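Local atomic coordinates of DNA ligase (Aquifex aeolicus, PDB entry 3QWU), a protein that is a putative ATP-dependent DNA ligase that binds adenosine and calcium and probably joins nucleic acid ends through an adenylated enzyme intermediate. Residues L168-E171 with E172-E175; L281-A284 with F285-L289. One frame throughout, in Å; residues are numbered along the deposited sequence. Where two conformers were deposited one is given.

Contact 1: L168-E171 with E172-E175; sequences LSQE and EKME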
loop_
_atom_site.group_PDB
_atom_site.type_symbol
_atom_site.label_atom_id
_atom_site.label_comp_id
_atom_site.label_asym_id
_atom_site.label_seq_id
_atom_site.Cartn_x
_atom_site.Cartn_y
_atom_site.Cartn_z
ATOM N N LEU A 168 8.206 -0.571 36.028
ATOM C CA LEU A 168 8.766 -1.352 37.098
ATOM C C LEU A 168 9.636 -2.451 36.457
ATOM O O LEU A 168 9.384 -2.895 35.356
ATOM C CB LEU A 168 7.681 -1.920 38.015
ATOM C CG LEU A 168 7.022 -0.970 39.039
ATOM C CD1 LEU A 168 6.490 0.391 38.479
ATOM C CD2 LEU A 168 5.885 -1.716 39.766
ATOM N N SER A 169 10.700 -2.826 37.130
ATOM C CA SER A 169 11.602 -3.819 36.639
ATOM C C SER A 169 10.870 -5.161 36.517
ATOM O O SER A 169 9.788 -5.330 37.073
ATOM C CB SER A 169 12.771 -3.952 37.612
ATOM O OG SER A 169 12.218 -4.259 38.883
ATOM N N GLN A 170 11.485 -6.112 35.820
ATOM C CA GLN A 170 10.940 -7.441 35.729
ATOM C C GLN A 170 10.710 -8.084 37.089
ATOM O O GLN A 170 9.646 -8.632 37.333
ATOM C CB GLN A 170 11.797 -8.360 34.840
ATOM C CG GLN A 170 11.004 -9.634 34.422
ATOM C CD GLN A 170 10.043 -9.392 33.247
ATOM O OE1 GLN A 170 10.122 -8.381 32.576
ATOM N NE2 GLN A 170 9.199 -10.364 32.959
ATOM N N GLU A 171 11.727 -8.026 37.955
ATOM C CA GLU A 171 11.661 -8.548 39.324
ATOM C C GLU A 171 10.452 -7.966 40.064
ATOM O O GLU A 171 9.626 -8.693 40.625
ATOM C CB GLU A 171 12.939 -8.187 40.089
ATOM C CG GLU A 171 12.817 -8.261 41.656
ATOM C CD GLU A 171 13.823 -7.375 42.390
ATOM O OE1 GLU A 171 15.045 -7.638 42.263
ATOM O OE2 GLU A 171 13.394 -6.430 43.110
ATOM N N GLU A 172 10.381 -6.631 40.088
ATOM C CA GLU A 172 9.310 -5.908 40.764
ATOM C C GLU A 172 7.980 -6.307 40.194
ATOM O O GLU A 172 7.011 -6.448 40.921
ATOM C CB GLU A 172 9.403 -4.408 40.537
ATOM C CG GLU A 172 10.402 -3.619 41.405
ATOM C CD GLU A 172 10.398 -2.106 41.045
ATOM O OE1 GLU A 172 9.677 -1.376 41.793
ATOM O OE2 GLU A 172 11.049 -1.675 40.025
ATOM N N LYS A 173 7.928 -6.434 38.871
ATOM C CA LYS A 173 6.690 -6.798 38.187
ATOM C C LYS A 173 6.312 -8.225 38.591
ATOM O O LYS A 173 5.215 -8.455 39.057
ATOM C CB LYS A 173 6.877 -6.645 36.668
ATOM C CG LYS A 173 5.891 -7.337 35.778
ATOM C CD LYS A 173 5.958 -6.812 34.318
ATOM C CE LYS A 173 6.949 -7.608 33.382
ATOM N NZ LYS A 173 7.423 -6.869 32.102
ATOM N N MET A 174 7.233 -9.168 38.447
ATOM C CA MET A 174 6.928 -10.553 38.772
ATOM C C MET A 174 6.513 -10.710 40.252
ATOM O O MET A 174 5.640 -11.492 40.541
ATOM C CB MET A 174 8.046 -11.507 38.310
ATOM C CG MET A 174 8.119 -11.561 36.767
ATOM S SD MET A 174 9.480 -12.433 35.870
ATOM C CE MET A 174 9.347 -14.136 36.508
ATOM N N GLU A 175 7.034 -9.879 41.158
ATOM C CA GLU A 175 6.624 -9.931 42.573
ATOM C C GLU A 175 5.196 -9.431 42.801
ATOM O O GLU A 175 4.437 -10.071 43.544
ATOM C CB GLU A 175 7.603 -9.165 43.466
ATOM C CG GLU A 175 8.755 -10.050 43.981
ATOM C CD GLU A 175 10.102 -9.315 44.116
ATOM O OE1 GLU A 175 10.103 -8.100 44.439
ATOM O OE2 GLU A 175 11.166 -9.968 43.908
#
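E172 reaches back toward S169 with an extended side chain at the start of helix 170-180. OE2 of E172 accepts twice: S169 N reaches it at 3.1 Å in a nearly straight bond from above the carboxylate plane, and S169 OG meets its anti lone pair. In return E172 N donates to S169 OG at 3.2 Å; with chi1 of 57° that hydroxyl sits between its own backbone N and carbonyl carbon, turned toward the first turn of the helix. The exchange is a capping box, with S169 as N-cap. A leucine in place of E172 would probably leave S169 N and OG without their shared acceptor and the cap with only its serine half. The CG of L168 lies 3.8 Å from E172 OE1, the two side chains crossing at about a right angle. Q170, bent at chi2, lies obliquely against both K173 and M174. K173 NZ donates to Q170 OE1 at 3.1 Å from above the amide plane, while also bonding F157 O and forming salt bridges with D158 and E78. Q170 NE2 bonds E78, an adenosine-binding residue, and makes a weak N-H...S hydrogen bond to M174 SD, which packs 3.5 Å from Q170 CG.

Contact 2: L281-A284 with F285-L289; sequences LGRA and FIDGL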
loop_
_atom_site.group_PDB
_atom_site.type_symbol
_atom_site.label_atom_id
_atom_site.label_comp_id
_atom_site.label_asym_id
_atom_site.label_seq_id
_atom_site.Cartn_x
_atom_site.Cartn_y
_atom_site.Cartn_z
ATOM N N LEU A 281 0.766 -16.272 1.374
ATOM C CA LEU A 281 0.677 -14.811 1.201
ATOM C C LEU A 281 -0.450 -14.403 0.176
ATOM O O LEU A 281 -1.194 -13.477 0.421
ATOM C CB LEU A 281 2.058 -14.164 0.916
ATOM C CG LEU A 281 1.975 -12.642 0.604
ATOM C CD1 LEU A 281 1.387 -11.802 1.753
ATOM C CD2 LEU A 281 3.333 -12.076 0.136
ATOM N N GLY A 282 -0.566 -15.131 -0.937
ATOM C CA GLY A 282 -1.605 -14.963 -1.932
ATOM C C GLY A 282 -3.004 -15.123 -1.350
ATOM O O GLY A 282 -3.913 -14.319 -1.600
ATOM N N ARG A 283 -3.185 -16.175 -0.559
ATOM C CA ARG A 283 -4.466 -16.411 0.125
ATOM C C ARG A 283 -4.793 -15.363 1.098
ATOM O O ARG A 283 -5.913 -15.006 1.249
ATOM C CB ARG A 283 -4.458 -17.765 0.839
ATOM C CG ARG A 283 -4.648 -18.888 -0.140
ATOM C CD ARG A 283 -4.770 -20.220 0.561
ATOM N NE ARG A 283 -5.132 -21.241 -0.416
ATOM C CZ ARG A 283 -6.351 -21.411 -0.931
ATOM N NH1 ARG A 283 -7.397 -20.636 -0.565
ATOM N NH2 ARG A 283 -6.528 -22.374 -1.841
ATOM N N ALA A 284 -3.823 -14.873 1.818
ATOM C CA ALA A 284 -4.107 -13.829 2.729
ATOM C C ALA A 284 -4.755 -12.642 1.982
ATOM O O ALA A 284 -5.777 -12.170 2.422
ATOM C CB ALA A 284 -2.872 -13.436 3.449
ATOM N N PHE A 285 -4.196 -12.171 0.865
ATOM C CA PHE A 285 -4.808 -11.053 0.153
ATOM C C PHE A 285 -6.057 -11.479 -0.582
ATOM O O PHE A 285 -7.082 -10.819 -0.539
ATOM C CB PHE A 285 -3.883 -10.475 -0.891
ATOM C CG PHE A 285 -2.757 -9.640 -0.338
ATOM C CD1 PHE A 285 -2.994 -8.364 0.163
ATOM C CD2 PHE A 285 -1.477 -10.085 -0.380
ATOM C CE1 PHE A 285 -1.977 -7.592 0.636
ATOM C CE2 PHE A 285 -0.470 -9.305 0.136
ATOM C CZ PHE A 285 -0.736 -8.047 0.613
ATOM N N ILE A 286 -5.978 -12.573 -1.303
ATOM C CA ILE A 286 -7.060 -12.920 -2.174
ATOM C C ILE A 286 -8.290 -13.385 -1.388
ATOM O O ILE A 286 -9.406 -12.959 -1.689
ATOM C CB ILE A 286 -6.662 -14.007 -3.159
ATOM C CG1 ILE A 286 -5.581 -13.482 -4.120
ATOM C CG2 ILE A 286 -7.912 -14.474 -3.897
ATOM C CD1 ILE A 286 -5.018 -14.523 -5.161
ATOM N N ASP A 287 -8.138 -14.273 -0.416
ATOM C CA ASP A 287 -9.356 -14.753 0.257
ATOM C C ASP A 287 -10.043 -13.741 1.157
ATOM O O ASP A 287 -11.261 -13.771 1.272
ATOM C CB ASP A 287 -9.105 -16.014 1.024
ATOM C CG ASP A 287 -8.784 -17.139 0.143
ATOM O OD1 ASP A 287 -9.228 -17.129 -1.042
ATOM O OD2 ASP A 287 -8.053 -18.016 0.617
ATOM N N GLY A 288 -9.315 -12.813 1.749
ATOM C CA GLY A 288 -9.977 -11.763 2.533
ATOM C C GLY A 288 -10.837 -10.863 1.675
ATOM O O GLY A 288 -11.914 -10.496 2.040
ATOM N N LEU A 289 -10.344 -10.546 0.502
ATOM C CA LEU A 289 -11.044 -9.680 -0.431
ATOM C C LEU A 289 -12.194 -10.443 -1.073
ATOM O O LEU A 289 -13.252 -9.889 -1.232
ATOM C CB LEU A 289 -10.048 -9.116 -1.487
ATOM C CG LEU A 289 -9.805 -7.613 -1.658
ATOM C CD1 LEU A 289 -10.279 -6.703 -0.488
ATOM C CD2 LEU A 289 -8.370 -7.319 -1.995
#
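R283 and D287, one helical turn apart, are joined by a salt bridge in which R283 NH1 donates to D287 OD2 at 2.9 Å. The carboxylate oxygen lies at the guanidinium edge, close to its plane, and receives the N-H on its syn lone pair. The bond is nevertheless bent, with an angle of 140° at the hydrogen, and the two flat groups are turned 43° against each other. R283 CG lies 3.6 Å from D287 OD2, and the arginine runs extended from there to NE, crossing the aspartate side chain at a slant.

A second pair uses another side of the same helix. L281 and F285 lie side by side and point the same way, the methyl CD1 of L281 touching CE2 of the F285 ring at 3.5 Å. F285 CG is anti to its carbonyl carbon (chi1 -75°), which slants the ring back along the helix to L281, whose side chain stands outward. Between these pairs, I286 CG1 rests 3.1 Å from G282 O, the carbonyl that also accepts I286 N at 2.7 Å.

Further out, R283 NE is held by a salt bridge to E279. In the second subunit, Y278 bonds D287 OD1 through its hydroxyl and makes a cation-pi contact with R283. I240 of helix 233-242 packs on both L281 and F285, Y255 of helix 254-269 adds to the cover of F285, and the ring of F285 of the second subunit meets its counterpart. The arrangement is that of a mostly buried helix at the interface of the two subunits, with one charged and one apolar i to i+4 pair on different sides of helix 276-299, in the C-terminal region of a Pab1020-type ligase.

Contact 1 precedes contact 2 along the chain, and their centres lie 42 Å apart on opposite sides of the chain's centre, with about 31 Å between nearest atoms. They share no helix: residues 168-175 span the start of helix 170-180, in the RNA ligase family part of the chain, whereas residues 281-289 lie inside helix 276-299, in the C-terminal region shared with Pab1020-type ligases. Contact 1 borders the adenosine pocket, with the side chain of K173 about 6 Å from the bound adenosine, and the other subunit does not touch it. Contact 2 meets the second subunit, and the side chain of A284 is about 11 Å from the calcium ion. One therefore belongs to the surroundings of the nucleoside, the other to the dimer interface.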